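Local coordinates for protein phosphoserine phosphatase (Homo sapiens, PDB 6HYY) that hydrolyses L-phosphoserine to serine and phosphate as a magnesium-dependent phosphatase of the haloacid dehalogenase-like family, at residues 15-24 against 81-91. Residues are numbered along the deposited sequence; the frame is centred on the assembly and turned at random.
Sequences FDVDSTVIRE and PHLTPGIRELV. With MG (magnesium ion), chain D; SER (serine), chain E.
Thr84 grips the end of helix 17-21 twice: its OG1 donates to Thr20 O at 2.7 Å, and its backbone N to Val21 O at 2.9 Å, a bond almost straight at the hydrogen (175°), although the donor lies above the carbonyl plane. With OG1 beside its own backbone N (chi1 -58°), both donors face the same helix end; Asn195 also bonds that hydroxyl. One step on, Arg23 N donates to His82 O at 2.9 Å, completing a single beta bridge of Ile22 with Leu83. Beyond the bridge, the Glu24 carboxylate takes His82 N on the syn lone pair of OE2 at 3.0 Å and more weakly on OE1. Without the carboxylate, as with an alanine at Glu24, His82 N would probably lose this acceptor and the flank of Pro81 its cover. The bent Arg23 side chain lays its guanidinium over Pro85, CD sitting 3.4 Å above the centre of the plane, while NE bonds Asn195. Among the apolar side chains at the bridge, Ile22 CD1 meets Pro81 CB at 3.8 Å, and Val21 CG1 touches Leu83 CD2 and Ile87 CG1; Val115 of helix 109-116 touches Val21, Ile22, Pro81 and Leu83. Farther along, Ile87 CD1 makes a CH-pi contact over one face of the Phe15 ring, 4.0 Å from its centroid, and Leu90 CD2 meets the ring edge. Helix 87-96 is thus packed against strand 12-16 of the Rossmann-like haloacid dehalogenase core, whose DxD loop, Asp16 to Asp18, binds magnesium with Asp175 and the product serine with Lys154.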
loop_
_atom_site.group_PDB
_atom_site.type_symbol
_atom_site.label_atom_id
_atom_site.label_comp_id
_atom_site.label_asym_id
_atom_site.label_seq_id
_atom_site.Cartn_x
_atom_site.Cartn_y
_atom_site.Cartn_z
ATOM N N PHE A 15 1.325 3.391 5.488
ATOM C CA PHE A 15 1.608 2.006 5.150
ATOM C C PHE A 15 1.390 1.781 3.666
ATOM O O PHE A 15 0.337 2.142 3.128
ATOM C CB PHE A 15 0.681 1.053 5.894
ATOM C CG PHE A 15 0.943 0.918 7.359
ATOM C CD1 PHE A 15 1.845 -0.022 7.848
ATOM C CD2 PHE A 15 0.254 1.715 8.265
ATOM C CE1 PHE A 15 2.071 -0.159 9.202
ATOM C CE2 PHE A 15 0.458 1.569 9.639
ATOM C CZ PHE A 15 1.386 0.648 10.111
ATOM N N ASP A 16 2.371 1.154 3.023
ATOM C CA ASP A 16 2.151 0.460 1.767
ATOM C C ASP A 16 1.114 -0.645 1.971
ATOM O O ASP A 16 1.075 -1.277 3.028
ATOM C CB ASP A 16 3.501 -0.117 1.317
ATOM C CG ASP A 16 3.394 -1.068 0.136
ATOM O OD1 ASP A 16 2.832 -0.677 -0.891
ATOM O OD2 ASP A 16 3.913 -2.184 0.255
ATOM N N VAL A 17 0.278 -0.888 0.957
ATOM C CA VAL A 17 -0.722 -1.953 1.081
ATOM C C VAL A 17 -0.206 -3.311 0.593
ATOM O O VAL A 17 -0.078 -4.255 1.395
ATOM C CB VAL A 17 -2.023 -1.553 0.365
ATOM C CG1 VAL A 17 -3.034 -2.697 0.440
ATOM C CG2 VAL A 17 -2.596 -0.278 0.984
ATOM N N ASP A 18 0.100 -3.440 -0.708
ATOM C CA ASP A 18 0.416 -4.765 -1.260
ATOM C C ASP A 18 1.692 -5.335 -0.642
ATOM O O ASP A 18 2.758 -4.711 -0.686
ATOM C CB ASP A 18 0.598 -4.756 -2.788
ATOM C CG ASP A 18 -0.673 -4.410 -3.570
ATOM O OD1 ASP A 18 -1.798 -4.552 -3.054
ATOM O OD2 ASP A 18 -0.535 -3.990 -4.745
ATOM N N SER A 19 1.584 -6.550 -0.106
ATOM C CA SER A 19 2.639 -7.304 0.561
ATOM C C SER A 19 3.097 -6.675 1.867
ATOM O O SER A 19 4.022 -7.187 2.496
ATOM C CB SER A 19 3.846 -7.538 -0.354
ATOM O OG SER A 19 3.417 -8.224 -1.517
ATOM N N THR A 20 2.435 -5.608 2.331
ATOM C CA THR A 20 2.728 -5.036 3.641
ATOM C C THR A 20 1.503 -5.149 4.541
ATOM O O THR A 20 1.486 -6.006 5.422
ATOM C CB THR A 20 3.207 -3.591 3.505
ATOM O OG1 THR A 20 4.446 -3.608 2.780
ATOM C CG2 THR A 20 3.469 -2.996 4.854
ATOM N N VAL A 21 0.464 -4.353 4.314
ATOM C CA VAL A 21 -0.761 -4.466 5.112
ATOM C C VAL A 21 -1.528 -5.733 4.751
ATOM O O VAL A 21 -2.167 -6.353 5.614
ATOM C CB VAL A 21 -1.628 -3.212 4.904
ATOM C CG1 VAL A 21 -3.019 -3.396 5.528
ATOM C CG2 VAL A 21 -0.948 -2.019 5.529
ATOM N N ILE A 22 -1.506 -6.118 3.479
ATOM C CA ILE A 22 -2.105 -7.383 3.052
ATOM C C ILE A 22 -1.009 -8.314 2.543
ATOM O O ILE A 22 0.083 -7.895 2.184
ATOM C CB ILE A 22 -3.198 -7.190 1.984
ATOM C CG1 ILE A 22 -2.603 -6.568 0.709
ATOM C CG2 ILE A 22 -4.376 -6.374 2.557
ATOM C CD1 ILE A 22 -3.617 -6.368 -0.425
ATOM N N ARG A 23 -1.328 -9.613 2.499
ATOM C CA ARG A 23 -0.318 -10.601 2.132
ATOM C C ARG A 23 -0.055 -10.622 0.632
ATOM O O ARG A 23 1.065 -10.934 0.209
ATOM C CB ARG A 23 -0.753 -11.989 2.621
ATOM C CG ARG A 23 -1.269 -11.964 4.053
ATOM C CD ARG A 23 -0.906 -13.233 4.811
ATOM N NE ARG A 23 0.432 -13.123 5.388
ATOM C CZ ARG A 23 0.938 -13.948 6.299
ATOM N NH1 ARG A 23 0.218 -14.965 6.765
ATOM N NH2 ARG A 23 2.173 -13.750 6.749
ATOM N N GLU A 24 -1.047 -10.255 -0.167
ATOM C CA GLU A 24 -1.058 -10.406 -1.614
ATOM C C GLU A 24 -0.808 -9.064 -2.302
ATOM O O GLU A 24 -0.701 -8.014 -1.664
ATOM C CB GLU A 24 -2.399 -11.002 -2.058
ATOM C CG GLU A 24 -2.877 -12.226 -1.251
ATOM C CD GLU A 24 -3.905 -11.885 -0.161
ATOM O OE1 GLU A 24 -4.644 -12.805 0.264
ATOM O OE2 GLU A 24 -3.971 -10.710 0.264
ATOM N N PRO A 81 -8.722 -9.718 0.260
ATOM C CA PRO A 81 -7.310 -9.880 0.603
ATOM C C PRO A 81 -7.135 -10.153 2.087
ATOM O O PRO A 81 -7.926 -9.715 2.926
ATOM C CB PRO A 81 -6.691 -8.537 0.202
ATOM C CG PRO A 81 -7.819 -7.574 0.306
ATOM C CD PRO A 81 -9.048 -8.337 -0.135
ATOM N N HIS A 82 -6.091 -10.912 2.400
ATOM C CA HIS A 82 -5.803 -11.282 3.777
ATOM C C HIS A 82 -4.903 -10.252 4.436
ATOM O O HIS A 82 -3.816 -9.958 3.929
ATOM C CB HIS A 82 -5.131 -12.644 3.834
ATOM C CG HIS A 82 -6.059 -13.767 3.501
ATOM N ND1 HIS A 82 -6.040 -14.967 4.174
ATOM C CD2 HIS A 82 -7.055 -13.859 2.591
ATOM C CE1 HIS A 82 -6.972 -15.760 3.677
ATOM N NE2 HIS A 82 -7.604 -15.114 2.716
ATOM N N LEU A 83 -5.333 -9.740 5.580
ATOM C CA LEU A 83 -4.473 -8.843 6.337
ATOM C C LEU A 83 -3.279 -9.602 6.914
ATOM O O LEU A 83 -3.388 -10.746 7.386
ATOM C CB LEU A 83 -5.257 -8.152 7.453
ATOM C CG LEU A 83 -6.411 -7.265 7.014
ATOM C CD1 LEU A 83 -7.150 -6.711 8.210
ATOM C CD2 LEU A 83 -5.884 -6.107 6.196
ATOM N N THR A 84 -2.130 -8.963 6.857
ATOM C CA THR A 84 -0.915 -9.528 7.418
ATOM C C THR A 84 -1.061 -9.662 8.929
ATOM O O THR A 84 -1.609 -8.767 9.581
ATOM C CB THR A 84 0.247 -8.588 7.086
ATOM O OG1 THR A 84 0.330 -8.433 5.665
ATOM C CG2 THR A 84 1.570 -9.053 7.678
ATOM N N PRO A 85 -0.616 -10.766 9.521
ATOM C CA PRO A 85 -0.672 -10.902 10.982
ATOM C C PRO A 85 -0.046 -9.717 11.704
ATOM O O PRO A 85 1.024 -9.218 11.331
ATOM C CB PRO A 85 0.102 -12.197 11.241
ATOM C CG PRO A 85 -0.121 -12.988 9.983
ATOM C CD PRO A 85 -0.165 -11.998 8.853
ATOM N N GLY A 86 -0.755 -9.227 12.718
ATOM C CA GLY A 86 -0.281 -8.132 13.519
ATOM C C GLY A 86 -0.727 -6.754 13.078
ATOM O O GLY A 86 -0.658 -5.828 13.886
ATOM N N ILE A 87 -1.179 -6.591 11.829
ATOM C CA ILE A 87 -1.467 -5.219 11.383
ATOM C C ILE A 87 -2.715 -4.652 12.068
ATOM O O ILE A 87 -2.747 -3.451 12.394
ATOM C CB ILE A 87 -1.549 -5.121 9.846
ATOM C CG1 ILE A 87 -1.611 -3.650 9.394
ATOM C CG2 ILE A 87 -2.755 -5.776 9.296
ATOM C CD1 ILE A 87 -0.402 -2.783 9.815
ATOM N N ARG A 88 -3.733 -5.469 12.365
ATOM C CA ARG A 88 -4.901 -4.934 13.075
ATOM C C ARG A 88 -4.507 -4.379 14.439
ATOM O O ARG A 88 -4.917 -3.271 14.825
ATOM C CB ARG A 88 -5.966 -6.016 13.266
ATOM C CG ARG A 88 -6.703 -6.455 12.028
ATOM C CD ARG A 88 -7.685 -7.594 12.428
ATOM N NE ARG A 88 -8.268 -8.266 11.271
ATOM C CZ ARG A 88 -7.664 -9.231 10.560
ATOM N NH1 ARG A 88 -6.447 -9.690 10.879
ATOM N NH2 ARG A 88 -8.291 -9.751 9.515
ATOM N N GLU A 89 -3.718 -5.145 15.199
ATOM C CA GLU A 89 -3.296 -4.710 16.525
ATOM C C GLU A 89 -2.418 -3.465 16.435
ATOM O O GLU A 89 -2.566 -2.538 17.236
ATOM C CB GLU A 89 -2.562 -5.844 17.247
ATOM C CG GLU A 89 -2.297 -5.513 18.702
ATOM C CD GLU A 89 -1.631 -6.643 19.460
ATOM O OE1 GLU A 89 -1.427 -7.727 18.872
ATOM O OE2 GLU A 89 -1.311 -6.435 20.645
ATOM N N LEU A 90 -1.501 -3.433 15.463
ATOM C CA LEU A 90 -0.603 -2.288 15.308
ATOM C C LEU A 90 -1.375 -1.018 14.970
ATOM O O LEU A 90 -1.144 0.032 15.587
ATOM C CB LEU A 90 0.449 -2.578 14.238
ATOM C CG LEU A 90 1.434 -1.431 13.976
ATOM C CD1 LEU A 90 2.219 -1.093 15.235
ATOM C CD2 LEU A 90 2.381 -1.816 12.862
ATOM N N VAL A 91 -2.278 -1.082 13.985
ATOM C CA VAL A 91 -3.061 0.120 13.662
ATOM C C VAL A 91 -3.895 0.537 14.862
ATOM O O VAL A 91 -4.027 1.732 15.157
ATOM C CB VAL A 91 -3.937 -0.093 12.415
ATOM C CG1 VAL A 91 -4.878 1.098 12.226
ATOM C CG2 VAL A 91 -3.078 -0.258 11.161
HETATM MG MG MG D . 4.352 -3.319 -1.565
HETATM N N SER E . 0.754 -1.975 -5.610
HETATM C CA SER E . 0.926 -0.983 -4.556
HETATM C C SER E . 2.135 -0.106 -4.857
HETATM O O SER E . 2.987 0.045 -3.988
HETATM C CB SER E . 1.120 -1.643 -3.208
HETATM O OG SER E . 0.621 -0.887 -2.130
HETATM O OXT SER E . 2.316 0.438 -5.951
HETATM O O HOH W 1 3.653 -2.848 -3.419
HETATM O O HOH W 2 5.831 -1.862 -2.380
HETATM O O HOH W 3 5.038 -5.088 -2.763
#